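Local coordinates for putative streptothricin acetyltransferase (Bacillus anthracis, PDB 3PP9), which binds acetyl coenzyme A and, as a putative streptothricin acetyltransferase of the GNAT family, probably transfers its acetyl group to the antibiotic streptothricin, at residues A[6-20]-A[77-90]. Residues are numbered along the deposited sequence; the frame is centred on the assembly and turned at random. Where two conformers were deposited one is given.
Sequences LLIRELETNDLDNFP and IIYIALLHNQIIGF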
loop_
_atom_site.group_PDB
_atom_site.type_symbol
_atom_site.label_atom_id
_atom_site.label_comp_id
_atom_site.label_asym_id
_atom_site.label_seq_id
_atom_site.Cartn_x
_atom_site.Cartn_y
_atom_site.Cartn_z
ATOM N N LEU A 6 -19.497 18.067 22.398
ATOM C CA LEU A 6 -19.247 17.250 21.224
ATOM C C LEU A 6 -19.696 15.794 21.374
ATOM O O LEU A 6 -19.486 15.176 22.419
ATOM C CB LEU A 6 -17.716 17.236 21.018
ATOM C CG LEU A 6 -17.166 16.558 19.785
ATOM C CD1 LEU A 6 -17.448 17.460 18.605
ATOM C CD2 LEU A 6 -15.660 16.322 19.969
ATOM N N LEU A 7 -20.279 15.233 20.317
ATOM C CA LEU A 7 -20.690 13.823 20.293
ATOM C C LEU A 7 -20.040 13.131 19.107
ATOM O O LEU A 7 -20.072 13.658 18.012
ATOM C CB LEU A 7 -22.218 13.668 20.150
ATOM C CG LEU A 7 -22.691 12.218 19.860
ATOM C CD1 LEU A 7 -22.361 11.291 21.011
ATOM C CD2 LEU A 7 -24.169 12.144 19.501
ATOM N N ILE A 8 -19.451 11.961 19.340
ATOM C CA ILE A 8 -18.871 11.146 18.287
ATOM C C ILE A 8 -19.733 9.875 18.215
ATOM O O ILE A 8 -19.924 9.163 19.235
ATOM C CB ILE A 8 -17.411 10.710 18.559
ATOM C CG1 ILE A 8 -16.471 11.918 18.730
ATOM C CG2 ILE A 8 -16.954 9.768 17.460
ATOM C CD1 ILE A 8 -16.334 12.779 17.542
ATOM N N ARG A 9 -20.306 9.594 17.048
ATOM C CA ARG A 9 -21.103 8.368 16.904
ATOM C C ARG A 9 -21.039 7.826 15.489
ATOM O O ARG A 9 -20.646 8.511 14.574
ATOM C CB ARG A 9 -22.579 8.534 17.280
ATOM C CG ARG A 9 -23.395 9.511 16.427
ATOM C CD ARG A 9 -24.908 9.240 16.604
ATOM N NE ARG A 9 -25.705 10.201 15.865
ATOM C CZ ARG A 9 -25.942 10.148 14.555
ATOM N NH1 ARG A 9 -25.388 9.223 13.792
ATOM N NH2 ARG A 9 -26.691 11.090 13.981
ATOM N N GLU A 10 -21.430 6.571 15.336
ATOM C CA GLU A 10 -21.429 5.901 14.047
ATOM C C GLU A 10 -22.423 6.546 13.078
ATOM O O GLU A 10 -23.579 6.884 13.453
ATOM C CB GLU A 10 -21.755 4.410 14.232
ATOM C CG GLU A 10 -21.748 3.581 12.960
ATOM C CD GLU A 10 -22.025 2.093 13.244
ATOM O OE1 GLU A 10 -22.155 1.717 14.416
ATOM O OE2 GLU A 10 -22.073 1.306 12.280
ATOM N N LEU A 11 -21.973 6.693 11.841
ATOM C CA LEU A 11 -22.787 7.254 10.761
ATOM C C LEU A 11 -23.999 6.348 10.511
ATOM O O LEU A 11 -23.884 5.118 10.527
ATOM C CB LEU A 11 -21.964 7.333 9.473
ATOM C CG LEU A 11 -22.664 7.946 8.257
ATOM C CD1 LEU A 11 -22.854 9.404 8.476
ATOM C CD2 LEU A 11 -21.816 7.706 7.023
ATOM N N GLU A 12 -25.146 6.978 10.239
ATOM C CA GLU A 12 -26.420 6.292 9.963
ATOM C C GLU A 12 -26.928 6.720 8.600
ATOM O O GLU A 12 -26.626 7.809 8.129
ATOM C CB GLU A 12 -27.462 6.689 11.033
ATOM C CG GLU A 12 -27.081 6.274 12.458
ATOM C CD GLU A 12 -27.965 6.878 13.559
ATOM O OE1 GLU A 12 -28.974 7.573 13.261
ATOM O OE2 GLU A 12 -27.619 6.655 14.741
ATOM N N THR A 13 -27.716 5.859 7.977
ATOM C CA THR A 13 -28.299 6.159 6.686
ATOM C C THR A 13 -29.030 7.504 6.724
ATOM O O THR A 13 -28.889 8.330 5.828
ATOM C CB THR A 13 -29.286 5.061 6.295
ATOM O OG1 THR A 13 -28.594 3.806 6.189
ATOM C CG2 THR A 13 -29.939 5.405 4.975
ATOM N N ASN A 14 -29.776 7.728 7.799
ATOM C CA ASN A 14 -30.546 8.947 7.967
ATOM C C ASN A 14 -29.680 10.232 8.069
ATOM O O ASN A 14 -30.206 11.335 7.981
ATOM C CB ASN A 14 -31.568 8.780 9.126
ATOM C CG ASN A 14 -32.674 7.711 8.835
ATOM O OD1 ASN A 14 -33.373 7.250 9.760
ATOM N ND2 ASN A 14 -32.816 7.309 7.570
ATOM N N ASP A 15 -28.358 10.100 8.230
ATOM C CA ASP A 15 -27.456 11.252 8.275
ATOM C C ASP A 15 -26.994 11.687 6.888
ATOM O O ASP A 15 -26.498 12.796 6.725
ATOM C CB ASP A 15 -26.149 10.905 9.034
ATOM C CG ASP A 15 -26.374 10.553 10.491
ATOM O OD1 ASP A 15 -27.243 11.176 11.138
ATOM O OD2 ASP A 15 -25.614 9.690 11.014
ATOM N N LEU A 16 -27.122 10.808 5.899
ATOM C CA LEU A 16 -26.599 11.091 4.546
ATOM C C LEU A 16 -27.025 12.384 3.857
ATOM O O LEU A 16 -26.234 12.976 3.122
ATOM C CB LEU A 16 -26.816 9.880 3.622
ATOM C CG LEU A 16 -26.054 8.619 4.049
ATOM C CD1 LEU A 16 -26.431 7.418 3.187
ATOM C CD2 LEU A 16 -24.536 8.871 4.018
ATOM N N ASP A 17 -28.265 12.815 4.076
ATOM C CA ASP A 17 -28.765 14.054 3.468
ATOM C C ASP A 17 -28.552 15.273 4.369
ATOM O O ASP A 17 -28.642 16.413 3.907
ATOM C CB ASP A 17 -30.246 13.922 3.112
ATOM C CG ASP A 17 -30.496 12.891 2.025
ATOM O OD1 ASP A 17 -29.518 12.445 1.386
ATOM O OD2 ASP A 17 -31.672 12.541 1.795
ATOM N N ASN A 18 -28.266 15.029 5.647
ATOM C CA ASN A 18 -28.019 16.094 6.624
ATOM C C ASN A 18 -26.515 16.332 6.706
ATOM O O ASN A 18 -26.017 17.016 7.616
ATOM C CB ASN A 18 -28.453 15.636 8.025
ATOM C CG ASN A 18 -29.919 15.233 8.102
ATOM O OD1 ASN A 18 -30.740 15.637 7.268
ATOM N ND2 ASN A 18 -30.263 14.450 9.131
ATOM N N PHE A 19 -25.788 15.770 5.748
ATOM C CA PHE A 19 -24.365 15.844 5.766
ATOM C C PHE A 19 -23.965 17.131 5.054
ATOM O O PHE A 19 -24.179 17.284 3.843
ATOM C CB PHE A 19 -23.804 14.593 5.097
ATOM C CG PHE A 19 -22.519 14.140 5.686
ATOM C CD1 PHE A 19 -22.453 12.949 6.392
ATOM C CD2 PHE A 19 -21.394 14.934 5.622
ATOM C CE1 PHE A 19 -21.280 12.537 6.948
ATOM C CE2 PHE A 19 -20.225 14.521 6.190
ATOM C CZ PHE A 19 -20.165 13.322 6.854
ATOM N N PRO A 20 -23.406 18.080 5.805
ATOM C CA PRO A 20 -23.033 19.366 5.254
ATOM C C PRO A 20 -21.717 19.363 4.497
ATOM O O PRO A 20 -20.995 18.360 4.504
ATOM C CB PRO A 20 -22.878 20.216 6.509
ATOM C CG PRO A 20 -22.272 19.260 7.494
ATOM C CD PRO A 20 -22.853 17.903 7.162
ATOM N N ILE A 77 -16.300 1.364 8.711
ATOM C CA ILE A 77 -17.238 2.220 9.394
ATOM C C ILE A 77 -16.827 3.667 9.285
ATOM O O ILE A 77 -15.680 3.959 8.978
ATOM C CB ILE A 77 -17.219 1.838 10.923
ATOM C CG1 ILE A 77 -18.361 2.444 11.729
ATOM C CG2 ILE A 77 -15.887 2.215 11.577
ATOM C CD1 ILE A 77 -18.492 1.763 13.146
ATOM N N ILE A 78 -17.800 4.552 9.488
ATOM C CA ILE A 78 -17.556 5.995 9.571
ATOM C C ILE A 78 -18.101 6.513 10.905
ATOM O O ILE A 78 -19.209 6.126 11.331
ATOM C CB ILE A 78 -18.180 6.798 8.411
ATOM C CG1 ILE A 78 -17.412 6.480 7.138
ATOM C CG2 ILE A 78 -18.134 8.296 8.698
ATOM C CD1 ILE A 78 -17.977 7.108 5.849
ATOM N N TYR A 79 -17.289 7.303 11.600
ATOM C CA TYR A 79 -17.759 7.970 12.808
ATOM C C TYR A 79 -17.819 9.444 12.478
ATOM O O TYR A 79 -16.928 9.966 11.812
ATOM C CB TYR A 79 -16.870 7.758 14.016
ATOM C CG TYR A 79 -16.908 6.364 14.560
ATOM C CD1 TYR A 79 -17.921 5.970 15.414
ATOM C CD2 TYR A 79 -15.920 5.453 14.255
ATOM C CE1 TYR A 79 -17.975 4.678 15.921
ATOM C CE2 TYR A 79 -15.950 4.175 14.779
ATOM C CZ TYR A 79 -16.971 3.798 15.606
ATOM O OH TYR A 79 -16.998 2.508 16.129
ATOM N N ILE A 80 -18.878 10.102 12.927
ATOM C CA ILE A 80 -19.044 11.537 12.734
ATOM C C ILE A 80 -18.944 12.283 14.058
ATOM O O ILE A 80 -19.296 11.761 15.112
ATOM C CB ILE A 80 -20.406 11.915 12.044
ATOM C CG1 ILE A 80 -21.621 11.311 12.781
ATOM C CG2 ILE A 80 -20.389 11.461 10.589
ATOM C CD1 ILE A 80 -23.018 11.711 12.221
ATOM N N ALA A 81 -18.445 13.512 13.991
ATOM C CA ALA A 81 -18.344 14.393 15.126
ATOM C C ALA A 81 -19.464 15.428 15.008
ATOM O O ALA A 81 -19.536 16.171 14.020
ATOM C CB ALA A 81 -16.986 15.105 15.123
ATOM N N LEU A 82 -20.316 15.505 16.024
ATOM C CA LEU A 82 -21.438 16.425 16.059
ATOM C C LEU A 82 -21.265 17.474 17.142
ATOM O O LEU A 82 -21.026 17.144 18.305
ATOM C CB LEU A 82 -22.729 15.640 16.358
ATOM C CG LEU A 82 -23.179 14.745 15.208
ATOM C CD1 LEU A 82 -23.999 13.566 15.734
ATOM C CD2 LEU A 82 -23.952 15.582 14.207
ATOM N N LEU A 83 -21.459 18.733 16.755
ATOM C CA LEU A 83 -21.382 19.864 17.674
ATOM C C LEU A 83 -22.507 20.809 17.261
ATOM O O LEU A 83 -22.653 21.110 16.086
ATOM C CB LEU A 83 -20.040 20.590 17.563
ATOM C CG LEU A 83 -19.873 21.614 18.686
ATOM C CD1 LEU A 83 -19.797 20.925 20.042
ATOM C CD2 LEU A 83 -18.651 22.479 18.472
ATOM N N HIS A 84 -23.267 21.307 18.236
ATOM C CA HIS A 84 -24.409 22.210 17.996
ATOM C C HIS A 84 -25.263 21.842 16.786
ATOM O O HIS A 84 -25.486 22.658 15.895
ATOM C CB HIS A 84 -24.040 23.714 17.987
ATOM C CG HIS A 84 -22.949 24.101 17.032
ATOM N ND1 HIS A 84 -23.155 24.249 15.676
ATOM C CD2 HIS A 84 -21.663 24.461 17.256
ATOM C CE1 HIS A 84 -22.027 24.628 15.101
ATOM N NE2 HIS A 84 -21.111 24.777 16.040
ATOM N N ASN A 85 -25.727 20.597 16.777
ATOM C CA ASN A 85 -26.589 20.061 15.698
ATOM C C ASN A 85 -25.967 19.993 14.307
ATOM O O ASN A 85 -26.680 19.911 13.309
ATOM C CB ASN A 85 -27.925 20.829 15.625
ATOM C CG ASN A 85 -28.673 20.846 16.950
ATOM O OD1 ASN A 85 -29.516 21.722 17.191
ATOM N ND2 ASN A 85 -28.362 19.891 17.825
ATOM N N GLN A 86 -24.642 19.971 14.217
ATOM C CA GLN A 86 -24.024 19.940 12.915
ATOM C C GLN A 86 -22.837 18.984 12.896
ATOM O O GLN A 86 -22.109 18.855 13.870
ATOM C CB GLN A 86 -23.513 21.331 12.522
ATOM C CG GLN A 86 -24.559 22.434 12.435
ATOM C CD GLN A 86 -23.951 23.804 12.170
ATOM O OE1 GLN A 86 -24.612 24.829 12.336
ATOM N NE2 GLN A 86 -22.680 23.828 11.774
ATOM N N ILE A 87 -22.668 18.296 11.776
ATOM C CA ILE A 87 -21.527 17.423 11.597
ATOM C C ILE A 87 -20.332 18.347 11.286
ATOM O O ILE A 87 -20.358 19.110 10.313
ATOM C CB ILE A 87 -21.751 16.430 10.450
ATOM C CG1 ILE A 87 -22.905 15.489 10.799
ATOM C CG2 ILE A 87 -20.439 15.646 10.134
ATOM C CD1 ILE A 87 -23.389 14.616 9.634
ATOM N N ILE A 88 -19.305 18.299 12.133
ATOM C CA ILE A 88 -18.107 19.140 11.964
ATOM C C ILE A 88 -16.829 18.346 11.657
ATOM O O ILE A 88 -15.742 18.919 11.533
ATOM C CB ILE A 88 -17.867 20.043 13.188
ATOM C CG1 ILE A 88 -17.499 19.211 14.430
ATOM C CG2 ILE A 88 -19.086 20.944 13.411
ATOM C CD1 ILE A 88 -16.976 20.044 15.626
ATOM N N GLY A 89 -16.950 17.027 11.576
ATOM C CA GLY A 89 -15.785 16.202 11.274
ATOM C C GLY A 89 -16.174 14.740 11.180
ATOM O O GLY A 89 -17.285 14.382 11.539
ATOM N N PHE A 90 -15.282 13.913 10.650
ATOM C CA PHE A 90 -15.573 12.503 10.507
ATOM C C PHE A 90 -14.279 11.718 10.303
ATOM O O PHE A 90 -13.220 12.287 10.032
ATOM C CB PHE A 90 -16.549 12.258 9.341
ATOM C CG PHE A 90 -16.024 12.692 8.012
ATOM C CD1 PHE A 90 -16.292 13.956 7.522
ATOM C CD2 PHE A 90 -15.237 11.854 7.260
ATOM C CE1 PHE A 90 -15.789 14.361 6.290
ATOM C CE2 PHE A 90 -14.733 12.257 6.021
ATOM C CZ PHE A 90 -14.995 13.517 5.554
HETATM O O HOH W 1 -25.364 17.893 10.425
#
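I80 is the bump that R9, D15, L11 and F19 close over. Its CG1 stands between backbone N and carbonyl carbon (chi1 53°), sending CD1 against the R9–D15 salt bridge, 3.8 Å from R9 NH1 and over one face of the guanidinium. Its other branch, CG2, fills the hollow between L11 CD1 and F19 CE1. R9 grips D15 end-on, NH1 to OD2 at 2.8 Å and NH2 to OD1 at 2.9 Å, both oxygens near the guanidinium plane; this salt bridge ties the turn to strand 7-10, and E12 N steadies the carboxylate within the turn, bonding OD2 from above its plane. L82 CD1 touches both R9 NE and L7 CD2.

On the other arm of the hairpin the bump is I87. CD1 sits over the face of the F19 ring, 4.0 Å from its centroid, a CH-pi contact, while CB backs onto P20 CD; a water bridges N18 O to I87 N. The F19 edge points at the face of F90, planes at 70°, in an offset edge-to-face pair.

On the reverse face, I8 CD1 presses tightly on A81 CB at 3.4 Å, and I77 CD1 lies across the E10 carboxylate end. The backbones join in an antiparallel ladder: L7 and R9 each exchange two backbone bonds, with L82 and I80, and L11 N reaches I78 O.

Strand 7-10 is the outermost of the GNAT sheet within this chain, paired with 76-83, one arm of the type I' hairpin with 86-95. Helix 117-131 packs against the I8, A81 and Y79 face; across the sheet, Y67 stacks on F19.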